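Local coordinates for erythrocyte membrane protein 1 (Plasmodium falciparum, PDB 6S8T), which binds the host receptor ICAM-1 through its DBLbeta domain, the part that makes up this chain, and so probably lets infected erythrocytes adhere, at residues Lys38-Ala43 with Trp253-His258. Numbering follows the deposited sequence.
Sequences KLRADA and WEANRH
Asn256 grips the backbone of Leu39 and Ala41 with both ends of its carboxamide, an instance of how one buried amide can hold an irregular chain against a helix. In this Duffy-binding-like (DBLbeta) domain, the loop 38-43, which follows helix 16-32, is thereby joined to helix 246-268. Asn256 ND2 donates to Leu39 O at 2.9 Å, approaching 20° out of the plane of the Leu39 carbonyl. The other branch, Asn256 OD1, accepts from Ala41 N at 2.8 Å, with that donor in the plane of the amide carbonyl of Asn256, on a lone pair. Beside this bond, the methyl carbon Ala41 CB sits 3.3 Å from Asn256 OD1. Two bonds to the peptide groups flanking Arg40 fix the rotation of the amide. Asn256 CG lies beside its own backbone N, anti to the carbonyl carbon (chi1 -58°), which carries the amide out from the helix to the loop. A second, weak bond from Asn256 ND2 reaches back to Trp252 O.

Next to the amide, Ala255 points its methyl at the loop where Arg40 passes, the two CA atoms lying 5.1 Å apart. Ala255 CB comes to 3.6 Å from Leu39 O, the oxygen that takes the amide bond, and meets Leu39 CB at 4.0 Å; it also rests on Leu36. Further out, Leu39 and Ala41 both pack on Ile138, so the same loop residues touch helix 137-163 as well as helix 246-268, and Asp42 N hydrogen-bonds to His139 ND1.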
ATOM      1  N   LYS A  38       0.283  10.894 -27.261  1.00 69.33           N
ATOM      2  CA  LYS A  38      -1.129  10.783 -27.594  1.00 64.21           C
ATOM      3  C   LYS A  38      -1.994  10.398 -26.402  1.00 57.68           C
ATOM      4  O   LYS A  38      -3.222  10.390 -26.529  1.00 59.76           O
ATOM      5  CB  LYS A  38      -1.332   9.762 -28.718  1.00 63.74           C
ATOM      6  CG  LYS A  38      -0.732  10.171 -30.053  1.00 67.57           C
ATOM      7  CD  LYS A  38      -1.105   9.181 -31.145  1.00 71.74           C
ATOM      8  CE  LYS A  38      -0.549   9.609 -32.493  1.00 78.59           C
ATOM      9  NZ  LYS A  38      -0.983   8.699 -33.592  1.00 82.81           N
ATOM     10  N   LEU A  39      -1.394  10.080 -25.256  1.00 52.84           N
ATOM     11  CA  LEU A  39      -2.139   9.636 -24.088  1.00 49.07           C
ATOM     12  C   LEU A  39      -2.232  10.698 -22.999  1.00 45.10           C
ATOM     13  O   LEU A  39      -2.819  10.432 -21.943  1.00 42.49           O
ATOM     14  CB  LEU A  39      -1.509   8.355 -23.525  1.00 47.46           C
ATOM     15  CG  LEU A  39      -1.567   7.134 -24.453  1.00 47.77           C
ATOM     16  CD1 LEU A  39      -0.657   6.024 -23.962  1.00 46.49           C
ATOM     17  CD2 LEU A  39      -2.992   6.627 -24.588  1.00 47.37           C
ATOM     18  N   ARG A  40      -1.669  11.884 -23.221  1.00 47.54           N
ATOM     19  CA  ARG A  40      -1.826  12.988 -22.281  1.00 53.69           C
ATOM     20  C   ARG A  40      -3.282  13.439 -22.269  1.00 53.79           C
ATOM     21  O   ARG A  40      -3.826  13.833 -23.307  1.00 57.33           O
ATOM     22  CB  ARG A  40      -0.901  14.143 -22.661  1.00 62.70           C
ATOM     23  CG  ARG A  40       0.580  13.837 -22.461  1.00 71.87           C
ATOM     24  CD  ARG A  40       1.474  14.994 -22.897  1.00 80.73           C
ATOM     25  NE  ARG A  40       1.587  15.097 -24.350  1.00 89.30           N
ATOM     26  CZ  ARG A  40       0.906  15.960 -25.098  1.00 94.75           C
ATOM     27  NH1 ARG A  40       0.057  16.808 -24.534  1.00 95.38           N
ATOM     28  NH2 ARG A  40       1.076  15.977 -26.412  1.00 97.72           N
ATOM     29  N   ALA A  41      -3.914  13.382 -21.099  1.00 47.65           N
ATOM     30  CA  ALA A  41      -5.348  13.590 -20.977  1.00 50.56           C
ATOM     31  C   ALA A  41      -5.660  14.878 -20.225  1.00 53.71           C
ATOM     32  O   ALA A  41      -4.803  15.467 -19.561  1.00 55.23           O
ATOM     33  CB  ALA A  41      -6.010  12.404 -20.268  1.00 47.44           C
ATOM     34  N   ASP A  42      -6.915  15.307 -20.345  1.00 51.95           N
ATOM     35  CA  ASP A  42      -7.420  16.489 -19.654  1.00 52.75           C
ATOM     36  C   ASP A  42      -8.866  16.224 -19.267  1.00 52.42           C
ATOM     37  O   ASP A  42      -9.708  15.993 -20.139  1.00 51.85           O
ATOM     38  CB  ASP A  42      -7.316  17.740 -20.533  1.00 59.82           C
ATOM     39  CG  ASP A  42      -7.892  18.981 -19.865  1.00 67.09           C
ATOM     40  OD1 ASP A  42      -8.115  18.964 -18.635  1.00 66.64           O
ATOM     41  OD2 ASP A  42      -8.125  19.980 -20.579  1.00 71.04           O
ATOM     42  N   ALA A  43      -9.151  16.260 -17.963  1.00 52.90           N
ATOM     43  CA  ALA A  43     -10.496  15.951 -17.490  1.00 53.73           C
ATOM     44  C   ALA A  43     -11.538  16.890 -18.083  1.00 58.58           C
ATOM     45  O   ALA A  43     -12.667  16.469 -18.356  1.00 59.92           O
ATOM     46  CB  ALA A  43     -10.538  16.002 -15.962  1.00 49.19           C
ATOM     47  N   TRP A 253      -0.697   5.570 -17.685  1.00 29.12           N
ATOM     48  CA  TRP A 253      -0.350   5.996 -16.334  1.00 31.72           C
ATOM     49  C   TRP A 253       0.833   6.959 -16.347  1.00 37.68           C
ATOM     50  O   TRP A 253       0.808   7.982 -15.651  1.00 36.60           O
ATOM     51  CB  TRP A 253      -0.059   4.779 -15.452  1.00 28.80           C
ATOM     52  CG  TRP A 253       0.275   5.149 -14.039  1.00 33.45           C
ATOM     53  CD1 TRP A 253       1.501   5.072 -13.436  1.00 37.29           C
ATOM     54  CD2 TRP A 253      -0.622   5.681 -13.053  1.00 30.93           C
ATOM     55  NE1 TRP A 253       1.417   5.513 -12.136  1.00 36.65           N
ATOM     56  CE2 TRP A 253       0.126   5.893 -11.878  1.00 31.03           C
ATOM     57  CE3 TRP A 253      -1.987   5.993 -13.050  1.00 34.60           C
ATOM     58  CZ2 TRP A 253      -0.444   6.403 -10.711  1.00 31.72           C
ATOM     59  CZ3 TRP A 253      -2.551   6.502 -11.889  1.00 33.65           C
ATOM     60  CH2 TRP A 253      -1.781   6.698 -10.737  1.00 30.00           C
ATOM     61  N   GLU A 254       1.866   6.662 -17.147  1.00 29.43           N
ATOM     62  CA  GLU A 254       3.025   7.549 -17.227  1.00 30.56           C
ATOM     63  C   GLU A 254       2.637   8.936 -17.718  1.00 35.48           C
ATOM     64  O   GLU A 254       3.206   9.943 -17.279  1.00 33.17           O
ATOM     65  CB  GLU A 254       4.088   6.952 -18.150  1.00 40.65           C
ATOM     66  CG  GLU A 254       4.844   5.790 -17.549  1.00 43.61           C
ATOM     67  CD  GLU A 254       5.549   6.175 -16.268  1.00 46.88           C
ATOM     68  OE1 GLU A 254       6.284   7.190 -16.273  1.00 44.73           O
ATOM     69  OE2 GLU A 254       5.352   5.472 -15.252  1.00 47.39           O
ATOM     70  N   ALA A 255       1.678   9.006 -18.641  1.00 36.46           N
ATOM     71  CA  ALA A 255       1.277  10.284 -19.211  1.00 37.70           C
ATOM     72  C   ALA A 255       0.465  11.130 -18.237  1.00 40.75           C
ATOM     73  O   ALA A 255       0.488  12.362 -18.332  1.00 45.35           O
ATOM     74  CB  ALA A 255       0.474  10.052 -20.492  1.00 36.36           C
ATOM     75  N   ASN A 256      -0.250  10.505 -17.297  1.00 36.63           N
ATOM     76  CA  ASN A 256      -1.210  11.233 -16.474  1.00 40.66           C
ATOM     77  C   ASN A 256      -1.018  11.040 -14.972  1.00 38.17           C
ATOM     78  O   ASN A 256      -1.858  11.508 -14.197  1.00 38.52           O
ATOM     79  CB  ASN A 256      -2.641  10.837 -16.854  1.00 40.47           C
ATOM     80  CG  ASN A 256      -2.952  11.101 -18.312  1.00 44.56           C
ATOM     81  OD1 ASN A 256      -3.033  12.251 -18.744  1.00 49.81           O
ATOM     82  ND2 ASN A 256      -3.138  10.033 -19.081  1.00 43.60           N
ATOM     83  N   ARG A 257       0.059  10.378 -14.536  1.00 36.32           N
ATOM     84  CA  ARG A 257       0.220  10.104 -13.111  1.00 36.82           C
ATOM     85  C   ARG A 257       0.352  11.385 -12.296  1.00 39.70           C
ATOM     86  O   ARG A 257      -0.088  11.429 -11.141  1.00 40.97           O
ATOM     87  CB  ARG A 257       1.432   9.201 -12.872  1.00 35.00           C
ATOM     88  CG  ARG A 257       2.752   9.794 -13.332  1.00 34.87           C
ATOM     89  CD  ARG A 257       3.877   8.765 -13.287  1.00 35.07           C
ATOM     90  NE  ARG A 257       4.244   8.389 -11.926  1.00 33.41           N
ATOM     91  CZ  ARG A 257       5.151   9.032 -11.196  1.00 32.33           C
ATOM     92  NH1 ARG A 257       5.779  10.089 -11.694  1.00 32.96           N
ATOM     93  NH2 ARG A 257       5.427   8.622  -9.966  1.00 31.04           N
ATOM     94  N   HIS A 258       0.941  12.438 -12.872  1.00 40.98           N
ATOM     95  CA  HIS A 258       1.125  13.661 -12.099  1.00 47.10           C
ATOM     96  C   HIS A 258      -0.197  14.382 -11.862  1.00 44.50           C
ATOM     97  O   HIS A 258      -0.433  14.903 -10.766  1.00 43.96           O
ATOM     98  CB  HIS A 258       2.110  14.603 -12.782  1.00 58.55           C
ATOM     99  CG  HIS A 258       2.210  15.927 -12.097  1.00 75.56           C
ATOM    100  ND1 HIS A 258       2.840  16.086 -10.881  1.00 79.37           N
ATOM    101  CD2 HIS A 258       1.707  17.142 -12.421  1.00 82.32           C
ATOM    102  CE1 HIS A 258       2.746  17.348 -10.500  1.00 82.70           C
ATOM    103  NE2 HIS A 258       2.060  18.008 -11.416  1.00 83.65           N
TER